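Local structure of xylanase and alpha-amylase inhibitor protein (Scadoxus multiflorus, 3MU7) at residues A[118-130]-A[151-165]. The protein probably inhibits both xylanases and alpha-amylases, and has the TIM-barrel fold of the family 18 glycosyl hydrolases. Residues are numbered along the deposited sequence; the frame is centred on the assembly and turned at random.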
ATOM      1  N   LEU A 118      -1.037 -11.175  -9.271  1.00  7.84           N
ATOM      2  CA  LEU A 118      -0.444 -10.084  -8.508  1.00  7.70           C
ATOM      3  C   LEU A 118       0.639 -10.564  -7.560  1.00  7.39           C
ATOM      4  O   LEU A 118       0.727 -11.754  -7.235  1.00  8.39           O
ATOM      5  CB  LEU A 118      -1.521  -9.327  -7.734  1.00  8.00           C
ATOM      6  CG  LEU A 118      -2.633  -8.694  -8.562  1.00  7.99           C
ATOM      7  CD1 LEU A 118      -3.488  -7.844  -7.649  1.00  9.45           C
ATOM      8  CD2 LEU A 118      -2.081  -7.855  -9.704  1.00 10.32           C
ATOM      9  N   ASP A 119       1.459  -9.620  -7.110  1.00  7.25           N
ATOM     10  CA  ASP A 119       2.560  -9.910  -6.214  1.00  7.13           C
ATOM     11  C   ASP A 119       2.207  -9.844  -4.739  1.00  7.04           C
ATOM     12  O   ASP A 119       3.059 -10.112  -3.898  1.00  7.61           O
ATOM     13  CB  ASP A 119       3.728  -8.993  -6.532  1.00  7.70           C
ATOM     14  CG  ASP A 119       4.218  -9.183  -7.941  1.00  7.96           C
ATOM     15  OD1 ASP A 119       4.768 -10.270  -8.223  1.00 10.09           O
ATOM     16  OD2 ASP A 119       4.015  -8.276  -8.769  1.00  8.13           O
ATOM     17  N   GLY A 120       0.965  -9.497  -4.416  1.00  6.60           N
ATOM     18  CA  GLY A 120       0.553  -9.467  -3.024  1.00  6.99           C
ATOM     19  C   GLY A 120      -0.647  -8.596  -2.761  1.00  6.33           C
ATOM     20  O   GLY A 120      -1.247  -8.024  -3.685  1.00  6.38           O
ATOM     21  N   ILE A 121      -0.977  -8.507  -1.474  1.00  5.96           N
ATOM     22  CA  ILE A 121      -2.142  -7.786  -0.978  1.00  6.04           C
ATOM     23  C   ILE A 121      -1.712  -6.777   0.068  1.00  5.95           C
ATOM     24  O   ILE A 121      -0.953  -7.107   0.985  1.00  6.13           O
ATOM     25  CB  ILE A 121      -3.183  -8.759  -0.341  1.00  6.00           C
ATOM     26  CG1 ILE A 121      -3.622  -9.862  -1.322  1.00  6.73           C
ATOM     27  CG2 ILE A 121      -4.372  -7.989   0.247  1.00  6.66           C
ATOM     28  CD1 ILE A 121      -4.317  -9.363  -2.577  1.00  7.41           C
ATOM     29  N   ASP A 122      -2.224  -5.560  -0.077  1.00  5.44           N
ATOM     30  CA  ASP A 122      -1.958  -4.463   0.843  1.00  5.83           C
ATOM     31  C   ASP A 122      -3.196  -4.187   1.695  1.00  5.85           C
ATOM     32  O   ASP A 122      -4.287  -3.974   1.166  1.00  6.18           O
ATOM     33  CB  ASP A 122      -1.584  -3.225   0.027  1.00  5.82           C
ATOM     34  CG  ASP A 122      -1.396  -1.991   0.872  1.00  5.58           C
ATOM     35  OD1 ASP A 122      -0.469  -1.977   1.709  1.00  6.72           O
ATOM     36  OD2 ASP A 122      -2.158  -1.021   0.674  1.00  5.88           O
ATOM     37  N   PHE A 123      -3.022  -4.195   3.015  1.00  5.77           N
ATOM     38  CA  PHE A 123      -4.115  -3.939   3.965  1.00  6.07           C
ATOM     39  C   PHE A 123      -4.159  -2.440   4.261  1.00  6.29           C
ATOM     40  O   PHE A 123      -3.413  -1.942   5.119  1.00  7.25           O
ATOM     41  CB  PHE A 123      -3.873  -4.678   5.287  1.00  6.27           C
ATOM     42  CG  PHE A 123      -4.203  -6.155   5.277  1.00  6.15           C
ATOM     43  CD1 PHE A 123      -4.909  -6.705   6.343  1.00  6.87           C
ATOM     44  CD2 PHE A 123      -3.788  -6.998   4.245  1.00  6.94           C
ATOM     45  CE1 PHE A 123      -5.194  -8.076   6.392  1.00  7.68           C
ATOM     46  CE2 PHE A 123      -4.078  -8.367   4.285  1.00  7.40           C
ATOM     47  CZ  PHE A 123      -4.783  -8.903   5.361  1.00  7.92           C
ATOM     48  N   HIS A 124      -5.023  -1.711   3.569  1.00  6.49           N
ATOM     49  CA  HIS A 124      -5.197  -0.268   3.811  1.00  6.52           C
ATOM     50  C   HIS A 124      -6.515  -0.073   4.575  1.00  6.63           C
ATOM     51  O   HIS A 124      -7.447   0.595   4.118  1.00  7.29           O
ATOM     52  CB  HIS A 124      -5.180   0.494   2.478  1.00  6.69           C
ATOM     53  CG  HIS A 124      -5.020   1.983   2.605  1.00  6.53           C
ATOM     54  ND1 HIS A 124      -3.910   2.644   2.124  1.00  6.90           N
ATOM     55  CD2 HIS A 124      -5.828   2.938   3.127  1.00  8.09           C
ATOM     56  CE1 HIS A 124      -4.040   3.940   2.348  1.00  7.40           C
ATOM     57  NE2 HIS A 124      -5.194   4.146   2.953  1.00  8.40           N
ATOM     58  N   ILE A 125      -6.575  -0.674   5.759  1.00  7.09           N
ATOM     59  CA  ILE A 125      -7.788  -0.693   6.570  1.00  7.85           C
ATOM     60  C   ILE A 125      -7.828   0.554   7.432  1.00  8.26           C
ATOM     61  O   ILE A 125      -7.025   0.706   8.357  1.00  9.13           O
ATOM     62  CB  ILE A 125      -7.871  -1.977   7.429  1.00  7.70           C
ATOM     63  CG1 ILE A 125      -7.711  -3.239   6.560  1.00  8.26           C
ATOM     64  CG2 ILE A 125      -9.157  -1.995   8.253  1.00  8.57           C
ATOM     65  CD1 ILE A 125      -8.636  -3.320   5.336  1.00  8.69           C
ATOM     66  N   GLU A 126      -8.776   1.434   7.123  1.00  8.77           N
ATOM     67  CA  GLU A 126      -8.832   2.761   7.717  1.00  9.81           C
ATOM     68  C   GLU A 126      -9.974   2.922   8.719  1.00 10.20           C
ATOM     69  O   GLU A 126     -10.066   3.949   9.388  1.00 10.59           O
ATOM     70  CB  GLU A 126      -8.912   3.818   6.606  1.00  9.93           C
ATOM     71  CG  GLU A 126      -8.602   5.248   7.052  1.00 11.49           C
ATOM     72  CD  GLU A 126      -7.122   5.474   7.456  1.00  5.85           C
ATOM     73  OE1 GLU A 126      -6.208   5.208   6.610  1.00 15.37           O
ATOM     74  OE2 GLU A 126      -6.899   5.924   8.563  1.00 19.37           O
ATOM     75  N   HIS A 127     -10.845   1.930   8.835  1.00 10.36           N
ATOM     76  CA  HIS A 127     -11.944   1.932   9.793  1.00 11.29           C
ATOM     77  C   HIS A 127     -12.337   0.504  10.082  1.00 11.90           C
ATOM     78  O   HIS A 127     -12.089  -0.377   9.322  1.00 11.92           O
ATOM     79  CB  HIS A 127     -13.148   2.733   9.254  1.00 11.32           C
ATOM     80  CG  HIS A 127     -13.805   2.099   8.074  1.00 11.78           C
ATOM     81  ND1 HIS A 127     -13.711   2.599   6.809  1.00 12.77           N
ATOM     82  CD2 HIS A 127     -14.560   0.991   7.983  1.00 13.86           C
ATOM     83  CE1 HIS A 127     -14.412   1.847   5.992  1.00 12.43           C
ATOM     84  NE2 HIS A 127     -14.894   0.836   6.667  1.00 14.28           N
ATOM     85  N   GLY A 128     -13.049   0.356  11.173  0.50 12.05           N
ATOM     86  CA  GLY A 128     -13.682  -0.896  11.510  0.50 12.61           C
ATOM     87  C   GLY A 128     -12.910  -1.824  12.408  0.50 12.91           C
ATOM     88  O   GLY A 128     -13.490  -2.330  13.417  0.50 13.95           O
ATOM     89  N   GLY A 129     -11.616  -2.004  12.073  0.50 12.56           N
ATOM     90  CA  GLY A 129     -10.811  -3.141  12.575  0.50 12.09           C
ATOM     91  C   GLY A 129     -10.536  -2.918  14.011  0.50 12.21           C
ATOM     92  O   GLY A 129     -10.836  -1.847  14.477  0.50 11.74           O
ATOM     93  N   PRO A 130     -10.077  -3.929  14.706  1.00 12.50           N
ATOM     94  CA  PRO A 130      -9.221  -4.990  14.171  1.00 12.19           C
ATOM     95  C   PRO A 130     -10.157  -6.094  13.605  1.00 11.16           C
ATOM     96  O   PRO A 130      -9.722  -6.927  12.803  1.00 10.52           O
ATOM     97  CB  PRO A 130      -8.498  -5.525  15.416  1.00 12.91           C
ATOM     98  CG  PRO A 130      -9.300  -5.081  16.563  1.00 13.88           C
ATOM     99  CD  PRO A 130      -9.856  -3.761  16.158  1.00 12.80           C
ATOM    100  N   ALA A 151       3.402 -11.275  -1.330  1.00  8.88           N
ATOM    101  CA  ALA A 151       3.615 -10.416  -0.172  1.00  8.14           C
ATOM    102  C   ALA A 151       2.321  -9.990   0.503  1.00  7.14           C
ATOM    103  O   ALA A 151       1.266  -9.893  -0.127  1.00  6.77           O
ATOM    104  CB  ALA A 151       4.406  -9.190  -0.580  1.00  9.23           C
ATOM    105  N   LEU A 152       2.425  -9.722   1.803  1.00  6.85           N
ATOM    106  CA  LEU A 152       1.375  -9.058   2.557  1.00  6.54           C
ATOM    107  C   LEU A 152       1.945  -7.775   3.121  1.00  6.00           C
ATOM    108  O   LEU A 152       3.002  -7.780   3.759  1.00  6.09           O
ATOM    109  CB  LEU A 152       0.854  -9.955   3.683  1.00  6.89           C
ATOM    110  CG  LEU A 152       0.092 -11.206   3.221  1.00  7.17           C
ATOM    111  CD1 LEU A 152      -0.157 -12.165   4.383  1.00  9.47           C
ATOM    112  CD2 LEU A 152      -1.203 -10.837   2.517  1.00  9.04           C
ATOM    113  N   THR A 153       1.258  -6.664   2.869  1.00  5.62           N
ATOM    114  CA  THR A 153       1.714  -5.369   3.366  1.00  5.73           C
ATOM    115  C   THR A 153       0.578  -4.661   4.076  1.00  5.77           C
ATOM    116  O   THR A 153      -0.578  -5.065   3.951  1.00  5.98           O
ATOM    117  CB  THR A 153       2.262  -4.483   2.226  1.00  5.48           C
ATOM    118  OG1 THR A 153       1.214  -4.192   1.300  1.00  6.10           O
ATOM    119  CG2 THR A 153       3.391  -5.176   1.475  1.00  6.70           C
ATOM    120  N   ALA A 154       0.904  -3.622   4.843  1.00  5.98           N
ATOM    121  CA  ALA A 154      -0.112  -2.845   5.551  1.00  6.37           C
ATOM    122  C   ALA A 154       0.202  -1.357   5.498  1.00  5.99           C
ATOM    123  O   ALA A 154       1.369  -0.955   5.403  1.00  6.10           O
ATOM    124  CB  ALA A 154      -0.248  -3.308   6.999  1.00  7.45           C
ATOM    125  N   ALA A 155      -0.853  -0.545   5.592  1.00  5.72           N
ATOM    126  CA  ALA A 155      -0.754   0.907   5.514  1.00  6.15           C
ATOM    127  C   ALA A 155      -1.420   1.549   6.734  1.00  6.51           C
ATOM    128  O   ALA A 155      -2.472   2.182   6.613  1.00  6.86           O
ATOM    129  CB  ALA A 155      -1.397   1.415   4.232  1.00  6.58           C
ATOM    130  N   PRO A 156      -0.819   1.382   7.924  1.00  6.54           N
ATOM    131  CA  PRO A 156      -1.405   1.983   9.118  1.00  6.85           C
ATOM    132  C   PRO A 156      -1.281   3.507   9.116  1.00  7.04           C
ATOM    133  O   PRO A 156      -0.454   4.087   8.394  1.00  6.90           O
ATOM    134  CB  PRO A 156      -0.552   1.392  10.243  1.00  7.24           C
ATOM    135  CG  PRO A 156       0.787   1.182   9.603  1.00  6.69           C
ATOM    136  CD  PRO A 156       0.451   0.688   8.225  1.00  6.62           C
ATOM    137  N   GLN A 157      -2.104   4.144   9.941  1.00  7.31           N
ATOM    138  CA  GLN A 157      -1.906   5.540  10.292  1.00  8.08           C
ATOM    139  C   GLN A 157      -0.704   5.659  11.234  1.00  7.96           C
ATOM    140  O   GLN A 157      -0.153   4.644  11.679  1.00  8.40           O
ATOM    141  CB  GLN A 157      -3.181   6.106  10.907  1.00  8.34           C
ATOM    142  CG  GLN A 157      -4.303   6.260   9.906  1.00 10.95           C
ATOM    143  CD  GLN A 157      -5.546   6.826  10.549  1.00 12.17           C
ATOM    144  OE1 GLN A 157      -5.731   8.045  10.600  1.00 13.71           O
ATOM    145  NE2 GLN A 157      -6.414   5.945  11.037  1.00 12.77           N
ATOM    146  N   CYS A 158      -0.272   6.884  11.534  1.00  7.99           N
ATOM    147  CA  CYS A 158       1.041   7.045  12.163  1.00  8.13           C
ATOM    148  C   CYS A 158       1.115   7.018  13.690  1.00  8.31           C
ATOM    149  O   CYS A 158       2.200   7.127  14.247  1.00  8.57           O
ATOM    150  CB  CYS A 158       1.818   8.238  11.588  1.00  7.97           C
ATOM    151  SG  CYS A 158       1.030   9.848  11.610  1.00  8.99           S
ATOM    152  N   VAL A 159      -0.018   6.849  14.361  1.00  8.74           N
ATOM    153  CA  VAL A 159       0.017   6.696  15.819  1.00  9.68           C
ATOM    154  C   VAL A 159       0.183   5.216  16.155  1.00  9.04           C
ATOM    155  O   VAL A 159      -0.644   4.383  15.771  1.00  9.73           O
ATOM    156  CB  VAL A 159      -1.223   7.273  16.524  1.00 10.29           C
ATOM    157  CG1 VAL A 159      -1.039   7.198  18.030  1.00 11.80           C
ATOM    158  CG2 VAL A 159      -1.465   8.719  16.112  1.00 11.97           C
ATOM    159  N   TYR A 160       1.266   4.893  16.851  1.00  8.82           N
ATOM    160  CA  TYR A 160       1.565   3.518  17.214  1.00  8.56           C
ATOM    161  C   TYR A 160       0.956   3.166  18.584  1.00  8.44           C
ATOM    162  O   TYR A 160       1.158   3.906  19.552  1.00  8.57           O
ATOM    163  CB  TYR A 160       3.083   3.298  17.267  1.00  8.69           C
ATOM    164  CG  TYR A 160       3.402   1.841  17.443  1.00  9.00           C
ATOM    165  CD1 TYR A 160       3.601   1.016  16.340  1.00  9.52           C
ATOM    166  CD2 TYR A 160       3.438   1.264  18.715  1.00  9.75           C
ATOM    167  CE1 TYR A 160       3.853  -0.335  16.497  1.00  9.75           C
ATOM    168  CE2 TYR A 160       3.685  -0.079  18.880  1.00 10.18           C
ATOM    169  CZ  TYR A 160       3.886  -0.875  17.768  1.00 10.38           C
ATOM    170  OH  TYR A 160       4.135  -2.218  17.920  1.00 12.70           O
ATOM    171  N   PRO A 161       0.245   2.025  18.705  1.00  8.10           N
ATOM    172  CA  PRO A 161      -0.113   1.049  17.673  1.00  8.34           C
ATOM    173  C   PRO A 161      -1.383   1.479  16.955  1.00  8.19           C
ATOM    174  O   PRO A 161      -2.236   2.155  17.538  1.00  8.85           O
ATOM    175  CB  PRO A 161      -0.357  -0.229  18.476  1.00  8.51           C
ATOM    176  CG  PRO A 161      -0.853   0.254  19.807  1.00  9.02           C
ATOM    177  CD  PRO A 161      -0.171   1.576  20.053  1.00  9.03           C
ATOM    178  N   ASP A 162      -1.508   1.089  15.692  1.00  8.25           N
ATOM    179  CA  ASP A 162      -2.639   1.506  14.886  1.00  8.11           C
ATOM    180  C   ASP A 162      -3.954   0.878  15.378  1.00  8.16           C
ATOM    181  O   ASP A 162      -4.002  -0.303  15.652  1.00  7.70           O
ATOM    182  CB  ASP A 162      -2.381   1.138  13.430  1.00  8.22           C
ATOM    183  CG  ASP A 162      -3.456   1.641  12.514  1.00  8.01           C
ATOM    184  OD1 ASP A 162      -4.381   0.863  12.217  1.00  9.02           O
ATOM    185  OD2 ASP A 162      -3.402   2.833  12.144  1.00  9.10           O
ATOM    186  N   PRO A 163      -5.031   1.677  15.475  1.00  9.11           N
ATOM    187  CA  PRO A 163      -6.289   1.116  15.987  1.00  9.66           C
ATOM    188  C   PRO A 163      -6.910   0.038  15.106  1.00  9.43           C
ATOM    189  O   PRO A 163      -7.553  -0.874  15.620  1.00 10.67           O
ATOM    190  CB  PRO A 163      -7.219   2.336  16.057  1.00 10.04           C
ATOM    191  CG  PRO A 163      -6.599   3.345  15.188  1.00 11.44           C
ATOM    192  CD  PRO A 163      -5.127   3.131  15.268  1.00  9.61           C
ATOM    193  N   ASN A 164      -6.729   0.140  13.793  1.00  8.72           N
ATOM    194  CA  ASN A 164      -7.301  -0.846  12.875  1.00  8.97           C
ATOM    195  C   ASN A 164      -6.418  -2.052  12.626  1.00  8.66           C
ATOM    196  O   ASN A 164      -6.915  -3.165  12.486  1.00  9.42           O
ATOM    197  CB  ASN A 164      -7.674  -0.180  11.556  1.00  9.29           C
ATOM    198  CG  ASN A 164      -8.704   0.896  11.747  1.00  9.73           C
ATOM    199  OD1 ASN A 164      -9.830   0.614  12.150  1.00 12.71           O
ATOM    200  ND2 ASN A 164      -8.319   2.137  11.514  1.00  9.76           N
ATOM    201  N   LEU A 165      -5.107  -1.822  12.591  1.00  8.11           N
ATOM    202  CA  LEU A 165      -4.156  -2.824  12.121  1.00  8.64           C
ATOM    203  C   LEU A 165      -3.117  -3.228  13.159  1.00  8.29           C
ATOM    204  O   LEU A 165      -2.339  -4.144  12.916  1.00  8.39           O
ATOM    205  CB  LEU A 165      -3.439  -2.314  10.862  1.00  8.98           C
ATOM    206  CG  LEU A 165      -4.267  -2.129   9.588  1.00 10.04           C
ATOM    207  CD1 LEU A 165      -3.593  -1.136   8.652  1.00 11.26           C
ATOM    208  CD2 LEU A 165      -4.494  -3.457   8.902  1.00 12.58           C
TER
HETATM  209  O   HOH W   1      -4.943   2.557   8.094  1.00 14.52           O
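Strands 120-125 and 151-154 run parallel at 17°, G120 beside A151 and F123 beside A154, laced by five backbone hydrogen bonds from A151 N to D119 O (2.8 Å) through A155 N to F123 O. On the face of D122 and T153, OG1 of T153 stands between its own N and carbonyl carbon (chi1 63°) and donates to the anti lone pair of D122 OD1, 2.8 Å away. W178 also binds that oxygen, while Y8 and S73 hold OD2, so four bonds fix this buried carboxylate. Next along, A155 CB lies 3.5 Å from ND1 of H124, whose polar partner is Y8. On the other face, L165 brings CD2 to the edge of the F123 ring, 3.9 Å from F123 CB, and on to I125. Toward the loops, a water bridges I125 O and A155 O, and N164 lays its CB 3.4 Å from I125 O. Q157 crosses the E126 carboxylate, their planes 72° apart; the modelled approach is too tight to trust as a bond, and Q180 is the polar partner of E126. Exchanging Q157 for an alanine would probably uncover the OE2 side of the E126 carboxylate, leaving Q180 to hold the group. The run D119 to E126 follows the family 18 DxxDxDxE motif except that H124 stands where its third aspartate would be, consistent with an inhibitor rather than a chitinase. Helix 133-144 makes the beta-alpha-beta crossover and covers F123 and L152, while strands 69-76 and 176-180 continue the barrel on the two outer edges of the pair.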